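PDB 5BSZ: N-methyltransferase from Streptoalloteichus sp. ATCC 53650, which probably transfers a methyl group from S-adenosylmethionine to the amino group of a sugar on the way to kedarcidin. Local coordinates for residues D98-F102 and R129-M134; F22-R26 and H162-E166. All blocks are in the same frame, centred on the assembly; numbering follows the deposited sequence.

Interaction 1 of 2, residues D98-F102 and R129-M134. With SAH (S-adenosyl-L-homocysteine), chain B.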
loop_
_atom_site.group_PDB
_atom_site.type_symbol
_atom_site.label_atom_id
_atom_site.label_comp_id
_atom_site.label_asym_id
_atom_site.label_seq_id
_atom_site.Cartn_x
_atom_site.Cartn_y
_atom_site.Cartn_z
ATOM N N ASP A 98 11.577 10.588 -27.880
ATOM C CA ASP A 98 11.156 11.665 -27.011
ATOM C C ASP A 98 10.576 12.803 -27.850
ATOM O O ASP A 98 11.257 13.424 -28.690
ATOM C CB ASP A 98 12.346 12.139 -26.192
ATOM C CG ASP A 98 11.979 13.213 -25.188
ATOM O OD1 ASP A 98 10.775 13.597 -25.038
ATOM O OD2 ASP A 98 12.970 13.754 -24.663
ATOM N N MET A 99 9.307 13.077 -27.586
ATOM C CA MET A 99 8.557 14.110 -28.324
ATOM C C MET A 99 9.232 15.455 -28.204
ATOM O O MET A 99 9.010 16.332 -29.038
ATOM C CB MET A 99 7.088 14.220 -27.815
ATOM C CG MET A 99 6.943 14.558 -26.345
ATOM S SD MET A 99 5.271 14.473 -25.558
ATOM C CE MET A 99 4.627 15.586 -26.735
ATOM N N PHE A 100 10.017 15.650 -27.150
ATOM C CA PHE A 100 10.661 16.927 -26.903
ATOM C C PHE A 100 11.861 17.200 -27.780
ATOM O O PHE A 100 12.247 18.358 -27.926
ATOM C CB PHE A 100 11.034 17.097 -25.423
ATOM C CG PHE A 100 9.825 17.063 -24.570
ATOM C CD1 PHE A 100 8.833 18.000 -24.778
ATOM C CD2 PHE A 100 9.613 16.026 -23.698
ATOM C CE1 PHE A 100 7.667 17.915 -24.076
ATOM C CE2 PHE A 100 8.434 15.952 -22.983
ATOM C CZ PHE A 100 7.478 16.896 -23.175
ATOM N N ASP A 101 12.476 16.145 -28.291
ATOM C CA ASP A 101 13.615 16.310 -29.185
ATOM C C ASP A 101 13.832 14.982 -29.923
ATOM O O ASP A 101 14.311 13.990 -29.337
ATOM C CB ASP A 101 14.825 16.729 -28.358
ATOM C CG ASP A 101 16.048 17.004 -29.237
ATOM O OD1 ASP A 101 17.105 16.409 -29.001
ATOM O OD2 ASP A 101 15.863 17.673 -30.259
ATOM N N PHE A 102 13.259 14.892 -31.114
ATOM C CA PHE A 102 13.346 13.687 -31.936
ATOM C C PHE A 102 13.593 14.180 -33.392
ATOM O O PHE A 102 13.358 15.351 -33.734
ATOM C CB PHE A 102 12.072 12.818 -31.837
ATOM C CG PHE A 102 10.844 13.442 -32.441
ATOM C CD1 PHE A 102 10.025 14.289 -31.709
ATOM C CD2 PHE A 102 10.492 13.175 -33.764
ATOM C CE1 PHE A 102 8.927 14.909 -32.284
ATOM C CE2 PHE A 102 9.397 13.781 -34.339
ATOM C CZ PHE A 102 8.598 14.645 -33.601
ATOM N N ARG A 129 9.975 23.654 -27.497
ATOM C CA ARG A 129 10.859 22.631 -28.053
ATOM C C ARG A 129 10.132 21.490 -28.735
ATOM O O ARG A 129 10.526 21.070 -29.844
ATOM C CB ARG A 129 11.817 22.038 -27.015
ATOM C CG ARG A 129 13.259 22.423 -27.276
ATOM C CD ARG A 129 14.146 22.181 -26.068
ATOM N NE ARG A 129 13.982 20.820 -25.606
ATOM C CZ ARG A 129 14.797 19.820 -25.906
ATOM N NH1 ARG A 129 15.852 20.012 -26.693
ATOM N NH2 ARG A 129 14.529 18.630 -25.412
ATOM N N ALA A 130 9.093 20.968 -28.067
ATOM C CA ALA A 130 8.209 19.957 -28.686
ATOM C C ALA A 130 7.598 20.454 -30.006
ATOM O O ALA A 130 7.492 19.728 -30.963
ATOM C CB ALA A 130 7.069 19.538 -27.758
ATOM N N VAL A 131 7.089 21.676 -30.038
ATOM C CA VAL A 131 6.397 22.165 -31.221
ATOM C C VAL A 131 7.404 22.380 -32.349
ATOM O O VAL A 131 7.110 22.117 -33.531
ATOM C CB VAL A 131 5.621 23.444 -30.876
ATOM C CG1 VAL A 131 5.044 24.078 -32.125
ATOM C CG2 VAL A 131 4.492 23.091 -29.890
ATOM N N ARG A 132 8.595 22.832 -31.983
ATOM C CA ARG A 132 9.663 22.919 -32.973
ATOM C C ARG A 132 10.025 21.565 -33.580
ATOM O O ARG A 132 10.238 21.427 -34.809
ATOM C CB ARG A 132 10.878 23.599 -32.359
ATOM C CG ARG A 132 11.744 24.358 -33.352
ATOM C CD ARG A 132 12.198 25.728 -32.793
ATOM N NE ARG A 132 12.472 25.655 -31.350
ATOM C CZ ARG A 132 11.948 26.414 -30.370
ATOM N NH1 ARG A 132 11.091 27.437 -30.610
ATOM N NH2 ARG A 132 12.316 26.104 -29.110
ATOM N N ALA A 133 10.153 20.559 -32.722
ATOM C CA ALA A 133 10.554 19.253 -33.211
ATOM C C ALA A 133 9.476 18.713 -34.137
ATOM O O ALA A 133 9.835 18.098 -35.117
ATOM C CB ALA A 133 10.782 18.254 -32.083
ATOM N N MET A 134 8.190 18.856 -33.775
ATOM C CA MET A 134 7.074 18.574 -34.675
ATOM C C MET A 134 7.142 19.328 -36.019
ATOM O O MET A 134 7.002 18.709 -37.063
ATOM C CB MET A 134 5.691 18.804 -34.033
ATOM C CG MET A 134 5.466 17.805 -32.873
ATOM S SD MET A 134 4.016 18.324 -31.932
ATOM C CE MET A 134 4.343 17.252 -30.533
HETATM N N SAH B . -2.149 10.536 -28.089
HETATM C CA SAH B . -2.550 9.270 -27.368
HETATM C CB SAH B . -1.772 9.008 -26.060
HETATM C CG SAH B . -2.388 9.246 -24.702
HETATM S SD SAH B . -1.433 8.880 -23.269
HETATM C C SAH B . -4.046 9.332 -27.284
HETATM O O SAH B . -4.713 10.320 -27.564
HETATM O OXT SAH B . -4.644 8.321 -27.074
HETATM C "C5'" SAH B . 0.014 9.900 -23.368
HETATM C "C4'" SAH B . 1.142 9.128 -24.079
HETATM O "O4'" SAH B . 2.306 9.961 -24.230
HETATM C "C3'" SAH B . 1.639 7.925 -23.284
HETATM O "O3'" SAH B . 1.497 6.778 -24.118
HETATM C "C2'" SAH B . 3.115 8.141 -22.986
HETATM O "O2'" SAH B . 3.895 6.924 -23.099
HETATM C "C1'" SAH B . 3.474 9.186 -24.010
HETATM N N9 SAH B . 4.590 10.076 -23.635
HETATM C C8 SAH B . 4.832 10.643 -22.415
HETATM N N7 SAH B . 5.966 11.378 -22.456
HETATM C C5 SAH B . 6.465 11.240 -23.712
HETATM C C6 SAH B . 7.647 11.743 -24.408
HETATM N N6 SAH B . 8.464 12.534 -23.688
HETATM N N1 SAH B . 7.792 11.405 -25.710
HETATM C C2 SAH B . 6.951 10.588 -26.352
HETATM N N3 SAH B . 5.837 10.084 -25.792
HETATM C C4 SAH B . 5.557 10.382 -24.501
#
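Phe100 lays the CD1 corner of its ring against the methyl of Ala130, with CD1 and CB of Ala130 3.8 Å apart, while its CE2 corner reaches N6 of the SAH adenine. Met99 passes over one face of that ring with its CG, which sits between its own backbone N and carbonyl carbon (chi1 59°); the chain then bends at chi3, and CE lies 4.2 Å from CE of Met134, the two side chains pointing the same way. Phe102 CE1 touches CB of Ala133. At the exposed end, in the one of two Arg129 conformers considered, a guanidinium face lies over O of Phe100 without bonding it, and Asp101 pairs instead with Arg136.

The adenine is read by two nearly straight bonds: N6 to OD1 of Asp98 at 2.9 Å (175°), and N of Met99 to N1. Asp98 OD1 also accepts from N of Phe100, 3.0 Å away, from above the carboxylate plane, an Asx turn within a type I beta turn. With an alanine at Asp98, adenine N6 and the amide of Phe100 would probably both lose their acceptor, leaving the turn less firmly set.

The loop following strand 94-96 is thus pressed onto helix 124-135 in this Rossmann-like methyltransferase domain, with Met99, Phe102 and Met134 resting on Val54 of strand 50-54 and Met99 and Met134 also on Cys113 of strand 110-113.

Interaction 2 of 2, residues F22-R26 and H162-E166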
loop_
_atom_site.group_PDB
_atom_site.type_symbol
_atom_site.label_atom_id
_atom_site.label_comp_id
_atom_site.label_asym_id
_atom_site.label_seq_id
_atom_site.Cartn_x
_atom_site.Cartn_y
_atom_site.Cartn_z
ATOM N N PHE A 22 -5.954 0.987 -22.671
ATOM C CA PHE A 22 -7.163 0.273 -23.128
ATOM C C PHE A 22 -8.354 0.819 -22.347
ATOM O O PHE A 22 -9.408 1.176 -22.884
ATOM C CB PHE A 22 -7.106 -1.239 -22.853
ATOM C CG PHE A 22 -8.445 -1.815 -22.458
ATOM C CD1 PHE A 22 -8.744 -2.089 -21.127
ATOM C CD2 PHE A 22 -9.434 -2.029 -23.418
ATOM C CE1 PHE A 22 -9.985 -2.591 -20.764
ATOM C CE2 PHE A 22 -10.679 -2.529 -23.060
ATOM C CZ PHE A 22 -10.955 -2.809 -21.731
ATOM N N TYR A 23 -8.142 0.864 -21.040
ATOM C CA TYR A 23 -9.196 1.075 -20.088
ATOM C C TYR A 23 -9.731 2.509 -20.174
ATOM O O TYR A 23 -10.928 2.713 -20.399
ATOM C CB TYR A 23 -8.651 0.724 -18.705
ATOM C CG TYR A 23 -9.744 0.387 -17.746
ATOM C CD1 TYR A 23 -10.072 -0.935 -17.467
ATOM C CD2 TYR A 23 -10.475 1.394 -17.152
ATOM C CE1 TYR A 23 -11.096 -1.241 -16.589
ATOM C CE2 TYR A 23 -11.495 1.102 -16.275
ATOM C CZ TYR A 23 -11.804 -0.212 -15.993
ATOM O OH TYR A 23 -12.825 -0.463 -15.102
ATOM N N ARG A 24 -8.841 3.487 -20.010
ATOM C CA ARG A 24 -9.129 4.885 -20.333
ATOM C C ARG A 24 -9.888 5.047 -21.653
ATOM O O ARG A 24 -10.808 5.864 -21.749
ATOM C CB ARG A 24 -7.828 5.675 -20.450
ATOM C CG ARG A 24 -7.209 6.115 -19.135
ATOM C CD ARG A 24 -6.047 7.052 -19.425
ATOM N NE ARG A 24 -5.171 7.231 -18.274
ATOM C CZ ARG A 24 -3.892 7.601 -18.338
ATOM N NH1 ARG A 24 -3.302 7.833 -19.505
ATOM N NH2 ARG A 24 -3.190 7.736 -17.219
ATOM N N GLY A 25 -9.494 4.275 -22.665
ATOM C CA GLY A 25 -10.021 4.425 -24.022
ATOM C C GLY A 25 -11.480 4.053 -24.238
ATOM O O GLY A 25 -12.013 4.225 -25.333
ATOM N N ARG A 26 -12.148 3.562 -23.199
ATOM C CA ARG A 26 -13.388 2.828 -23.408
ATOM C C ARG A 26 -14.547 3.699 -23.907
ATOM O O ARG A 26 -15.235 3.323 -24.863
ATOM C CB ARG A 26 -13.742 2.024 -22.155
ATOM C CG ARG A 26 -13.094 0.644 -22.158
ATOM C CD ARG A 26 -13.051 0.033 -20.769
ATOM N NE ARG A 26 -14.174 0.462 -19.943
ATOM C CZ ARG A 26 -15.409 -0.018 -20.049
ATOM N NH1 ARG A 26 -15.690 -0.945 -20.961
ATOM N NH2 ARG A 26 -16.368 0.418 -19.243
ATOM N N HIS A 162 -15.111 7.154 -12.304
ATOM C CA HIS A 162 -14.943 5.721 -12.015
ATOM C C HIS A 162 -15.365 4.919 -13.213
ATOM O O HIS A 162 -16.107 5.401 -14.037
ATOM C CB HIS A 162 -15.804 5.297 -10.840
ATOM C CG HIS A 162 -17.270 5.274 -11.140
ATOM N ND1 HIS A 162 -18.103 6.327 -10.830
ATOM C CD2 HIS A 162 -18.049 4.328 -11.716
ATOM C CE1 HIS A 162 -19.336 6.030 -11.203
ATOM N NE2 HIS A 162 -19.321 4.844 -11.783
ATOM N N ASP A 163 -14.908 3.690 -13.312
ATOM C CA ASP A 163 -15.354 2.811 -14.359
ATOM C C ASP A 163 -15.320 1.406 -13.762
ATOM O O ASP A 163 -14.597 1.147 -12.798
ATOM C CB ASP A 163 -14.371 2.864 -15.529
ATOM C CG ASP A 163 -14.940 2.258 -16.820
ATOM O OD1 ASP A 163 -14.169 2.057 -17.778
ATOM O OD2 ASP A 163 -16.163 2.002 -16.906
ATOM N N VAL A 164 -16.047 0.481 -14.370
ATOM C CA VAL A 164 -16.044 -0.903 -13.955
ATOM C C VAL A 164 -16.088 -1.762 -15.190
ATOM O O VAL A 164 -16.870 -1.481 -16.088
ATOM C CB VAL A 164 -17.307 -1.295 -13.153
ATOM C CG1 VAL A 164 -17.186 -2.745 -12.704
ATOM C CG2 VAL A 164 -17.525 -0.391 -11.953
ATOM N N VAL A 165 -15.300 -2.828 -15.230
ATOM C CA VAL A 165 -15.372 -3.790 -16.334
ATOM C C VAL A 165 -15.452 -5.171 -15.679
ATOM O O VAL A 165 -14.508 -5.594 -15.015
ATOM C CB VAL A 165 -14.128 -3.664 -17.233
ATOM C CG1 VAL A 165 -14.048 -4.788 -18.251
ATOM C CG2 VAL A 165 -14.138 -2.318 -17.946
ATOM N N GLU A 166 -16.582 -5.848 -15.842
ATOM C CA GLU A 166 -16.875 -7.124 -15.185
ATOM C C GLU A 166 -16.899 -8.200 -16.251
ATOM O O GLU A 166 -17.807 -8.247 -17.070
ATOM C CB GLU A 166 -18.215 -7.067 -14.437
ATOM C CG GLU A 166 -18.573 -8.396 -13.783
ATOM C CD GLU A 166 -19.917 -8.365 -13.093
ATOM O OE1 GLU A 166 -20.247 -9.353 -12.407
ATOM O OE2 GLU A 166 -20.631 -7.349 -13.225
#
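Tyr23 and Asp163 each carry CG anti to the backbone N (chi1 -158° and -165°), turning the Tyr23 ring and the Asp163 carboxylate to each other between helix 18-24 and strand 160-166, while a bend at chi3 brings the Arg26 guanidinium up to them. Arg26 grips the carboxylate side-on: NE gives a hydrogen bond of 2.7 Å to OD1 of Asp163, and NH2 one of 2.8 Å to OD2, which offers its syn lone pair. A weak third bond runs from NH2 to OD1. Guanidinium and carboxylate are nearly coplanar, 22° apart. Val165 puts CG2 over the centre of one guanidinium face, 3.4 Å from CZ of Arg26, and the same methyl lies 3.5 Å from CE1 of Tyr23.

The Tyr23 ring crosses Asp163 obliquely, CE2 coming 3.2 Å from OD1. Its hydroxyl passes beside the strand backbone and is hydrogen-bonded to O of Val172 on strand 171-181, and Tyr191 meets the ring edge-to-face.

The contact thus ties the first helix, 18-24, and the residues just after it to the outermost strand, within this chain, of the four-stranded antiparallel sheet. A charged, two-nitrogen grip with a methyl laid on the guanidinium fixes the plane of the Arg26 group, and its geometry is consistent with Asp163 being ionised.

Interaction 1 is mostly buried and belongs to the methyltransferase domain, whereas interaction 2 lies nearer the surface, at the antiparallel sheet; their centres are 31 Å apart, on opposite sides of the chain's centre, and they share no helix or strand. The chemistry follows the place. Between 98-102 and 129-134 the union is made by methyl groups and aromatic rings, with the polar groups of Asp98 and Met99 bonding the cofactor product; between 22-26 and 162-166 a salt bridge does much of the work, helped by one aromatic ring and one valine. Interaction 1 shapes the adenine end of the pocket directly, but the side chain of Tyr23 in interaction 2 stays about 12 Å from the bound SAH.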